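Local coordinates for VP35 (Myotis lucifugus, PDB 6DKU), which probably antagonises the host interferon response, as filoviral VP35 proteins do, through the C-terminal interferon inhibitory domain that makes up this chain, at residues 38-41 / 42-45; 48-51 / 52-56; 65-68 / 69-73; 84-87 / 88-92. The protein carries 1 engineered substitution. All coordinates share one frame; numbering follows the deposited sequence.

Contact 1: residues 38-41 / 42-45; sequences SRDS and HDLQ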
loop_
_atom_site.group_PDB
_atom_site.type_symbol
_atom_site.label_atom_id
_atom_site.label_comp_id
_atom_site.label_asym_id
_atom_site.label_seq_id
_atom_site.Cartn_x
_atom_site.Cartn_y
_atom_site.Cartn_z
ATOM N N SER A 38 -7.747 5.188 2.217
ATOM C CA SER A 38 -8.961 5.711 1.603
ATOM C C SER A 38 -9.950 6.214 2.656
ATOM O O SER A 38 -9.985 5.735 3.792
ATOM C CB SER A 38 -9.625 4.630 0.745
ATOM O OG SER A 38 -9.677 3.388 1.424
ATOM N N ARG A 39 -10.780 7.176 2.253
ATOM C CA ARG A 39 -11.689 7.849 3.172
ATOM C C ARG A 39 -13.093 7.255 3.176
ATOM O O ARG A 39 -13.826 7.444 4.157
ATOM C CB ARG A 39 -11.759 9.351 2.831
ATOM C CG ARG A 39 -10.471 9.891 2.202
ATOM C CD ARG A 39 -10.456 11.409 1.973
ATOM N NE ARG A 39 -11.332 11.881 0.896
ATOM C CZ ARG A 39 -11.099 11.722 -0.407
ATOM N NH1 ARG A 39 -10.025 11.081 -0.826
ATOM N NH2 ARG A 39 -11.957 12.190 -1.298
ATOM N N ASP A 40 -13.477 6.544 2.123
ATOM C CA ASP A 40 -14.795 5.924 2.005
ATOM C C ASP A 40 -14.754 4.976 0.806
ATOM O O ASP A 40 -13.692 4.749 0.213
ATOM C CB ASP A 40 -15.901 6.977 1.885
ATOM C CG ASP A 40 -15.864 7.744 0.562
ATOM O OD1 ASP A 40 -14.822 7.746 -0.133
ATOM O OD2 ASP A 40 -16.898 8.358 0.219
ATOM N N SER A 41 -15.923 4.432 0.445
ATOM C CA SER A 41 -16.002 3.457 -0.642
ATOM C C SER A 41 -15.656 4.072 -1.994
ATOM O O SER A 41 -15.169 3.367 -2.889
ATOM C CB SER A 41 -17.400 2.834 -0.680
ATOM O OG SER A 41 -18.328 3.674 -1.341
ATOM N N HIS A 42 -15.880 5.377 -2.156
ATOM C CA HIS A 42 -15.597 6.027 -3.429
ATOM C C HIS A 42 -14.114 5.945 -3.782
ATOM O O HIS A 42 -13.755 5.620 -4.918
ATOM C CB HIS A 42 -16.066 7.475 -3.390
ATOM C CG HIS A 42 -15.797 8.219 -4.659
ATOM N ND1 HIS A 42 -16.496 7.979 -5.823
ATOM C CD2 HIS A 42 -14.890 9.179 -4.954
ATOM C CE1 HIS A 42 -16.041 8.772 -6.777
ATOM N NE2 HIS A 42 -15.066 9.509 -6.276
ATOM N N ASP A 43 -13.231 6.237 -2.822
ATOM C CA ASP A 43 -11.799 6.137 -3.096
ATOM C C ASP A 43 -11.409 4.708 -3.465
ATOM O O ASP A 43 -10.626 4.489 -4.401
ATOM C CB ASP A 43 -10.989 6.615 -1.891
ATOM C CG ASP A 43 -11.206 8.078 -1.583
ATOM O OD1 ASP A 43 -11.645 8.830 -2.480
ATOM O OD2 ASP A 43 -10.934 8.480 -0.435
ATOM N N LEU A 44 -11.950 3.724 -2.743
ATOM C CA LEU A 44 -11.675 2.332 -3.078
ATOM C C LEU A 44 -12.116 1.995 -4.497
ATOM O O LEU A 44 -11.412 1.272 -5.207
ATOM C CB LEU A 44 -12.330 1.390 -2.066
ATOM C CG LEU A 44 -11.786 1.376 -0.634
ATOM C CD1 LEU A 44 -12.585 0.416 0.218
ATOM C CD2 LEU A 44 -10.329 0.970 -0.635
ATOM N N GLN A 45 -13.259 2.512 -4.951
ATOM C CA GLN A 45 -13.658 2.142 -6.307
ATOM C C GLN A 45 -12.916 2.970 -7.362
ATOM O O GLN A 45 -12.780 2.532 -8.510
ATOM C CB GLN A 45 -15.175 2.211 -6.456
ATOM C CG GLN A 45 -15.664 1.811 -7.834
ATOM C CD GLN A 45 -15.907 0.315 -7.921
ATOM O OE1 GLN A 45 -16.618 -0.255 -7.094
ATOM N NE2 GLN A 45 -15.262 -0.339 -8.895
#

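Contact 2: residues 48-51 / 52-56; sequences MDHF and NRELM. Unlike the reference sequence in segment 52-56: Met56 (reference Thr).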
loop_
_atom_site.group_PDB
_atom_site.type_symbol
_atom_site.label_atom_id
_atom_site.label_comp_id
_atom_site.label_asym_id
_atom_site.label_seq_id
_atom_site.Cartn_x
_atom_site.Cartn_y
_atom_site.Cartn_z
ATOM N N MET A 48 -9.848 0.784 -7.552
ATOM C CA MET A 48 -10.183 -0.481 -8.192
ATOM C C MET A 48 -10.426 -0.298 -9.684
ATOM O O MET A 48 -9.965 -1.100 -10.505
ATOM C CB MET A 48 -11.411 -1.084 -7.525
ATOM C CG MET A 48 -11.961 -2.292 -8.242
ATOM S SD MET A 48 -11.144 -3.793 -7.686
ATOM C CE MET A 48 -11.516 -3.749 -5.933
ATOM N N ASP A 49 -11.166 0.747 -10.054
ATOM C CA ASP A 49 -11.393 1.025 -11.466
ATOM C C ASP A 49 -10.074 1.250 -12.196
ATOM O O ASP A 49 -9.887 0.762 -13.317
ATOM C CB ASP A 49 -12.311 2.238 -11.617
ATOM C CG ASP A 49 -13.758 1.929 -11.257
ATOM O OD1 ASP A 49 -14.136 0.732 -11.267
ATOM O OD2 ASP A 49 -14.514 2.888 -10.967
ATOM N N HIS A 50 -9.142 1.973 -11.567
ATOM C CA HIS A 50 -7.840 2.201 -12.186
ATOM C C HIS A 50 -7.054 0.900 -12.324
ATOM O O HIS A 50 -6.444 0.641 -13.369
ATOM C CB HIS A 50 -7.054 3.228 -11.369
ATOM C CG HIS A 50 -5.667 3.475 -11.878
ATOM N ND1 HIS A 50 -5.376 4.461 -12.797
ATOM C CD2 HIS A 50 -4.492 2.862 -11.598
ATOM C CE1 HIS A 50 -4.081 4.447 -13.058
ATOM N NE2 HIS A 50 -3.522 3.485 -12.346
ATOM N N PHE A 51 -7.054 0.079 -11.271
ATOM C CA PHE A 51 -6.404 -1.227 -11.311
ATOM C C PHE A 51 -6.927 -2.068 -12.471
ATOM O O PHE A 51 -6.148 -2.607 -13.270
ATOM C CB PHE A 51 -6.636 -1.935 -9.976
ATOM C CG PHE A 51 -6.068 -3.322 -9.901
ATOM C CD1 PHE A 51 -4.715 -3.518 -9.673
ATOM C CD2 PHE A 51 -6.892 -4.430 -10.016
ATOM C CE1 PHE A 51 -4.189 -4.787 -9.586
ATOM C CE2 PHE A 51 -6.374 -5.706 -9.928
ATOM C CZ PHE A 51 -5.021 -5.886 -9.714
ATOM N N ASN A 52 -8.252 -2.183 -12.583
ATOM C CA ASN A 52 -8.826 -2.960 -13.672
ATOM C C ASN A 52 -8.535 -2.331 -15.029
ATOM O O ASN A 52 -8.394 -3.051 -16.024
ATOM C CB ASN A 52 -10.325 -3.117 -13.457
ATOM C CG ASN A 52 -10.646 -3.941 -12.233
ATOM O OD1 ASN A 52 -9.949 -4.903 -11.922
ATOM N ND2 ASN A 52 -11.708 -3.571 -11.531
ATOM N N ARG A 53 -8.450 -1.000 -15.093
ATOM C CA ARG A 53 -8.044 -0.346 -16.334
ATOM C C ARG A 53 -6.648 -0.797 -16.738
ATOM O O ARG A 53 -6.409 -1.167 -17.894
ATOM C CB ARG A 53 -8.087 1.176 -16.170
ATOM C CG ARG A 53 -9.393 1.835 -16.588
ATOM C CD ARG A 53 -9.269 3.364 -16.592
ATOM N NE ARG A 53 -8.997 3.916 -15.260
ATOM C CZ ARG A 53 -9.931 4.355 -14.418
ATOM N NH1 ARG A 53 -11.216 4.312 -14.762
ATOM N NH2 ARG A 53 -9.582 4.835 -13.227
ATOM N N GLU A 54 -5.714 -0.791 -15.783
ATOM C CA GLU A 54 -4.332 -1.117 -16.109
ATOM C C GLU A 54 -4.185 -2.586 -16.492
ATOM O O GLU A 54 -3.457 -2.910 -17.440
ATOM C CB GLU A 54 -3.414 -0.739 -14.944
ATOM C CG GLU A 54 -3.474 0.743 -14.556
ATOM C CD GLU A 54 -2.866 1.668 -15.609
ATOM O OE1 GLU A 54 -3.495 1.876 -16.666
ATOM O OE2 GLU A 54 -1.755 2.189 -15.383
ATOM N N LEU A 55 -4.900 -3.487 -15.805
ATOM C CA LEU A 55 -4.919 -4.879 -16.250
ATOM C C LEU A 55 -5.520 -5.013 -17.644
ATOM O O LEU A 55 -5.032 -5.795 -18.466
ATOM C CB LEU A 55 -5.691 -5.755 -15.275
ATOM C CG LEU A 55 -5.143 -5.860 -13.860
ATOM C CD1 LEU A 55 -5.983 -6.848 -13.061
ATOM C CD2 LEU A 55 -3.702 -6.277 -13.927
ATOM N N MET A 56 -6.587 -4.264 -17.925
ATOM C CA MET A 56 -7.164 -4.272 -19.265
ATOM C C MET A 56 -6.136 -3.844 -20.300
ATOM O O MET A 56 -6.083 -4.396 -21.403
ATOM C CB MET A 56 -8.379 -3.351 -19.311
ATOM C CG MET A 56 -9.362 -3.684 -20.399
ATOM S SD MET A 56 -10.465 -5.025 -19.916
ATOM C CE MET A 56 -10.775 -4.650 -18.189
#

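Contact 3: residues 65-68 / 69-73; sequences IISI and TQRCE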
loop_
_atom_site.group_PDB
_atom_site.type_symbol
_atom_site.label_atom_id
_atom_site.label_comp_id
_atom_site.label_asym_id
_atom_site.label_seq_id
_atom_site.Cartn_x
_atom_site.Cartn_y
_atom_site.Cartn_z
ATOM N N ILE A 65 -0.821 -1.972 -9.364
ATOM C CA ILE A 65 -0.819 -1.524 -7.971
ATOM C C ILE A 65 0.052 -0.284 -7.808
ATOM O O ILE A 65 -0.374 0.714 -7.216
ATOM C CB ILE A 65 -0.357 -2.664 -7.048
ATOM C CG1 ILE A 65 -1.433 -3.742 -6.956
ATOM C CG2 ILE A 65 -0.003 -2.135 -5.674
ATOM C CD1 ILE A 65 -0.882 -5.069 -6.466
ATOM N N ILE A 66 1.281 -0.320 -8.339
ATOM C CA ILE A 66 2.125 0.878 -8.272
ATOM C C ILE A 66 1.477 2.041 -9.024
ATOM O O ILE A 66 1.593 3.218 -8.629
ATOM C CB ILE A 66 3.534 0.547 -8.812
ATOM C CG1 ILE A 66 4.320 -0.289 -7.793
ATOM C CG2 ILE A 66 4.293 1.813 -9.160
ATOM C CD1 ILE A 66 5.684 -0.756 -8.283
ATOM N N SER A 67 0.753 1.725 -10.095
ATOM C CA SER A 67 0.156 2.737 -10.949
ATOM C C SER A 67 -0.933 3.499 -10.219
ATOM O O SER A 67 -1.183 4.664 -10.543
ATOM C CB SER A 67 -0.400 2.083 -12.218
ATOM O OG SER A 67 -1.213 2.976 -12.963
ATOM N N ILE A 68 -1.594 2.870 -9.240
ATOM C CA ILE A 68 -2.557 3.616 -8.430
ATOM C C ILE A 68 -1.847 4.704 -7.639
ATOM O O ILE A 68 -2.306 5.850 -7.582
ATOM C CB ILE A 68 -3.363 2.684 -7.504
ATOM C CG1 ILE A 68 -3.926 1.451 -8.231
ATOM C CG2 ILE A 68 -4.470 3.451 -6.795
ATOM C CD1 ILE A 68 -4.391 0.381 -7.218
ATOM N N THR A 69 -0.722 4.356 -7.008
ATOM C CA THR A 69 0.043 5.365 -6.276
ATOM C C THR A 69 0.561 6.464 -7.200
ATOM O O THR A 69 0.814 7.592 -6.752
ATOM C CB THR A 69 1.214 4.725 -5.531
ATOM O OG1 THR A 69 2.148 4.233 -6.490
ATOM C CG2 THR A 69 0.722 3.576 -4.675
ATOM N N GLN A 70 0.723 6.166 -8.486
ATOM C CA GLN A 70 1.271 7.195 -9.366
ATOM C C GLN A 70 0.210 8.057 -10.052
ATOM O O GLN A 70 0.381 9.276 -10.156
ATOM C CB GLN A 70 2.175 6.549 -10.418
ATOM C CG GLN A 70 3.470 6.011 -9.830
ATOM C CD GLN A 70 4.084 6.972 -8.840
ATOM O OE1 GLN A 70 4.516 8.063 -9.207
ATOM N NE2 GLN A 70 4.111 6.579 -7.573
ATOM N N ARG A 71 -0.887 7.462 -10.513
ATOM C CA ARG A 71 -1.828 8.136 -11.397
ATOM C C ARG A 71 -3.123 8.580 -10.731
ATOM O O ARG A 71 -3.705 9.575 -11.161
ATOM C CB ARG A 71 -2.166 7.229 -12.585
ATOM C CG ARG A 71 -1.060 7.132 -13.618
ATOM C CD ARG A 71 -1.657 6.955 -14.997
ATOM N NE ARG A 71 -1.229 5.703 -15.612
ATOM C CZ ARG A 71 -1.706 5.236 -16.763
ATOM N NH1 ARG A 71 -1.256 4.086 -17.254
ATOM N NH2 ARG A 71 -2.637 5.916 -17.419
ATOM N N CYS A 72 -3.600 7.874 -9.707
ATOM C CA CYS A 72 -4.788 8.300 -8.978
ATOM C C CYS A 72 -4.397 9.413 -8.017
ATOM O O CYS A 72 -3.598 9.197 -7.099
ATOM C CB CYS A 72 -5.413 7.125 -8.233
ATOM S SG CYS A 72 -6.296 5.971 -9.321
ATOM N N GLU A 73 -4.975 10.601 -8.224
ATOM C CA GLU A 73 -4.431 11.812 -7.619
ATOM C C GLU A 73 -4.554 11.816 -6.100
ATOM O O GLU A 73 -3.665 12.338 -5.415
ATOM C CB GLU A 73 -5.113 13.044 -8.210
ATOM C CG GLU A 73 -4.278 14.307 -8.093
ATOM C CD GLU A 73 -2.802 14.068 -8.396
ATOM O OE1 GLU A 73 -2.478 13.485 -9.456
ATOM O OE2 GLU A 73 -1.962 14.460 -7.559
#

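Contact 4: residues 84-87 / 88-92; sequences QVTS and KSQIP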
loop_
_atom_site.group_PDB
_atom_site.type_symbol
_atom_site.label_atom_id
_atom_site.label_comp_id
_atom_site.label_asym_id
_atom_site.label_seq_id
_atom_site.Cartn_x
_atom_site.Cartn_y
_atom_site.Cartn_z
ATOM N N GLN A 84 1.794 -0.004 14.010
ATOM C CA GLN A 84 2.499 -0.077 15.280
ATOM C C GLN A 84 2.885 -1.523 15.553
ATOM O O GLN A 84 2.079 -2.432 15.336
ATOM C CB GLN A 84 1.639 0.487 16.414
ATOM C CG GLN A 84 1.582 2.008 16.404
ATOM C CD GLN A 84 1.363 2.608 17.777
ATOM O OE1 GLN A 84 1.010 1.908 18.725
ATOM N NE2 GLN A 84 1.587 3.913 17.894
ATOM N N VAL A 85 4.124 -1.735 16.003
ATOM C CA VAL A 85 4.615 -3.065 16.347
ATOM C C VAL A 85 5.349 -2.998 17.676
ATOM O O VAL A 85 6.030 -2.009 17.972
ATOM C CB VAL A 85 5.536 -3.647 15.250
ATOM C CG1 VAL A 85 4.712 -4.272 14.137
ATOM C CG2 VAL A 85 6.469 -2.580 14.696
ATOM N N THR A 86 5.212 -4.063 18.473
ATOM C CA THR A 86 5.842 -4.105 19.787
ATOM C C THR A 86 7.364 -4.039 19.688
ATOM O O THR A 86 8.026 -3.587 20.631
ATOM C CB THR A 86 5.396 -5.375 20.530
ATOM O OG1 THR A 86 4.007 -5.617 20.274
ATOM C CG2 THR A 86 5.565 -5.194 22.015
ATOM N N SER A 87 7.923 -4.474 18.563
ATOM C CA SER A 87 9.362 -4.503 18.334
ATOM C C SER A 87 9.618 -4.597 16.836
ATOM O O SER A 87 8.701 -4.817 16.037
ATOM C CB SER A 87 10.022 -5.678 19.057
ATOM O OG SER A 87 11.384 -5.415 19.288
ATOM N N LYS A 88 10.890 -4.424 16.465
ATOM C CA LYS A 88 11.290 -4.642 15.075
ATOM C C LYS A 88 11.083 -6.095 14.669
ATOM O O LYS A 88 10.855 -6.393 13.488
ATOM C CB LYS A 88 12.754 -4.230 14.884
ATOM C CG LYS A 88 13.291 -4.286 13.466
ATOM C CD LYS A 88 14.677 -3.649 13.412
ATOM C CE LYS A 88 15.592 -4.352 12.424
ATOM N NZ LYS A 88 15.882 -3.495 11.244
ATOM N N SER A 89 11.119 -7.005 15.643
ATOM C CA SER A 89 11.038 -8.433 15.357
ATOM C C SER A 89 9.693 -8.838 14.759
ATOM O O SER A 89 9.634 -9.819 14.012
ATOM C CB SER A 89 11.313 -9.231 16.629
ATOM O OG SER A 89 12.358 -8.640 17.375
ATOM N N GLN A 90 8.607 -8.127 15.068
ATOM C CA GLN A 90 7.304 -8.476 14.503
ATOM C C GLN A 90 7.089 -7.909 13.109
ATOM O O GLN A 90 6.047 -8.170 12.501
ATOM C CB GLN A 90 6.171 -8.012 15.427
ATOM C CG GLN A 90 6.218 -8.692 16.758
ATOM C CD GLN A 90 6.930 -7.866 17.785
ATOM O OE1 GLN A 90 7.895 -7.165 17.463
ATOM N NE2 GLN A 90 6.553 -8.042 19.045
ATOM N N ILE A 91 8.035 -7.134 12.592
ATOM C CA ILE A 91 8.017 -6.745 11.186
ATOM C C ILE A 91 8.506 -7.946 10.388
ATOM O O ILE A 91 9.530 -8.541 10.756
ATOM C CB ILE A 91 8.886 -5.503 10.923
ATOM C CG1 ILE A 91 8.449 -4.333 11.803
ATOM C CG2 ILE A 91 8.828 -5.110 9.463
ATOM C CD1 ILE A 91 9.280 -3.077 11.597
ATOM N N PRO A 92 7.810 -8.341 9.320
ATOM C CA PRO A 92 8.264 -9.472 8.494
ATOM C C PRO A 92 9.757 -9.406 8.205
ATOM O O PRO A 92 10.303 -8.341 7.908
ATOM C CB PRO A 92 7.436 -9.325 7.213
ATOM C CG PRO A 92 6.156 -8.705 7.692
ATOM C CD PRO A 92 6.536 -7.778 8.834
#

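Contact 1: residues 38-41 / 42-45
Arg39 wraps round the carboxylate of Asp43 at the N-terminal entrance to helix 41-56, where Asp40 is the N-cap residue. The arginine leaves the backbone with CB 3.5 Å from Asp43 OD2, and CG continues past the same oxygen. CD and NE swing round it at longer range, and the bend at chi3 (-71°) brings the guanidinium back across the carboxylate. At the tip NH1 reaches Asp43 OD2 at 2.8 Å. This is a salt bridge through charge alone, because the oxygen sits over a face of the guanidinium rather than in line with an N-H; the two flat groups are turned 50° from each other. The directional bond comes from the main chain: Arg39 N donates to Asp43 OD2 over 3.0 Å at 164°, meeting the anti side of the carboxylate. One buried oxygen thus receives both an N-H and a positive charge, which would be expected to favour the ionised acid, although Asp40 OD1, 4.0 Å from Asp43 OD2, would oppose this in part. Beyond this pair the arginine makes a cation-pi contact with Tyr74, which the Asp43 side chain also touches. The N-cap itself is loosely made. Asp40 OD1 accepts weak bonds from His42 N at 3.3 Å and from Asp43 N at 3.5 Å, while Gln45 N donates to Ser41 O, an i to i+4 helical bond. Leu44 faces Phe12 of helix 9-18. Behind the Asp43 side chain, Ser38 turns its OG to Ala35 O in helix 26-37 and rests its CB 3.6 Å from Asp43 CB.

Contact 2: residues 48-51 / 52-56
The His50 ring carries Glu54 on one face and has Arg53 NH2 at its edge, close to the ring plane. Glu54 CG stands 3.9 Å from the His50 ring centroid, 29° off the normal, a CH-pi contact made by the methylene and not by the acid. Phe51 repeats the pattern one residue on: Leu55 CG lies over a face of its ring, 4.3 Å from the centroid, displaced toward the rim, while Leu55 CD1 approaches Phe51 CE2 and Asn52 OD1 sits at an edge. The third flat group, the Arg53 guanidinium, folds back along the helix and has Asp49 O beneath its centre, 3.7 Å from the plane. The face contacts are i to i+4 pairings, the edge contacts closer neighbours, on helix 41-56 in the helical bundle of the interferon inhibitory domain. Backbone i to i+4 bonds run beneath them, Leu55 N to Phe51 O among them. Both rings leave with CG anti to the backbone N (His50 chi1 177°), while CG of Glu54 and Leu55 is anti to its carbonyl carbon, leaning back over the preceding turn. The polar ends look to helix 61-71: His50 NE2 and Glu54 OE2 both probably bond Ser67 OG, the first modelled too short to trust, and OE2 also salt-bridges Arg71. Phe51 meets Tyr19 edge-to-face, and Met48 packs on Phe12 and Val15 of helix 9-18.

Contact 3: residues 65-68 / 69-73
Thr69 turns its hydroxyl back to the carbonyl of Ile66, three residues earlier, on the last turns of helix 61-71. With chi1 at 67°, OG1 stands between its own backbone N and carbonyl carbon and donates to Ile66 O; the modelled separation is implausibly short, so its exact length is doubtful. Ile66 O also receives a weak bond from Gln70 N at 3.1 Å. The Thr69 oxygen is an acceptor in its turn, taking Gln70 NE2 at 3.2 Å with an angle of 155°, and NE2 has a second acceptor in Gly110 O. Next along, Ser67 O is gripped by Arg71 N at 2.8 Å and more weakly by Gln70 N, so this last amide divides itself between the i-3 and i-4 carbonyls. Ile68 O takes Cys72 N at 3.2 Å, closing the helix: Cys72 is the first residue to leave helical backbone geometry and is also the N-cap position of helix 73-76. Its sulfur stays with the apolar side, SG lying 4.0 Å from Ile68 CG2. Ser67 OG and Arg71 NE are neighbours at 3.8 Å; the hydroxyl probably bonds His50 NE2 and Glu54 OE2, and Arg71 NH1 forms a salt bridge with Glu54 OE2. The helix packs against two others and the end of the chain: Ile68 packs on Ala47 of helix 41-56, Ile65 on Leu30 and Val31 of helix 26-37, and Ile66 on Phe27 of that helix and on Ile128, just beyond strand 122-127.

Contact 4: residues 84-87 / 88-92
Ser87 and Lys88 open a tight reversal of the chain in the loop that leaves strand 82-84. Lys88 has its CB by the Ser87 main chain, and its side chain touches His96 and Leu99. Ser89 comes next, its OG 3.9 Å from Ser87 OG, two hydroxyls in loose proximity. At Gln90 the chain has turned back: Gln90 N donates a weak bond to Ser87 O at 3.5 Å, closing a type I turn over residues 87-90. The glutamine CB rests 4.2 Å from Val85 CG1, and a bend at chi2 (96°) brings the end of the side chain near Ser87 and Thr86. Ile91 adds a second, overlapping turn, its N bonded to Lys88 O at 3.1 Å. The isoleucine side chain then crosses that of Val85 at about a right angle, CG1 meeting Val85 CG2 at 3.9 Å; this is the apolar floor of an otherwise polar loop. The floor lies against the sheet of the domain. Ile91 and Pro92 both touch Tyr117, Val85 touches Thr119, and the Val85 backbone is hydrogen-bonded with Leu118, so the bend rides on strand 113-119 just past strand 82-84, one of the two outer strands, in the segment leading to strand 100-101.

How the contacts relate
Contacts 1 and 2 share helix 41-56, the first at its capped start and the second on its later turns, with centres 15 Å apart. Contact 3, on the next helix, lies nearest the chain centre and touches contact 2 directly; His50 CB packs on Cys72 SG at 3.5 Å. All three are partly buried, but contact 1 rests on a salt bridge and cap, contact 2 on CH-pi packing of rings, and contact 3 on backbone and hydroxyl bonds. Contact 4 is a surface contact on the far side of the chain centre. It shapes a loop beside the sheet, with a weak turn bond between its segments, one regular turn bond and a single apolar pair, Val85 with Ile91.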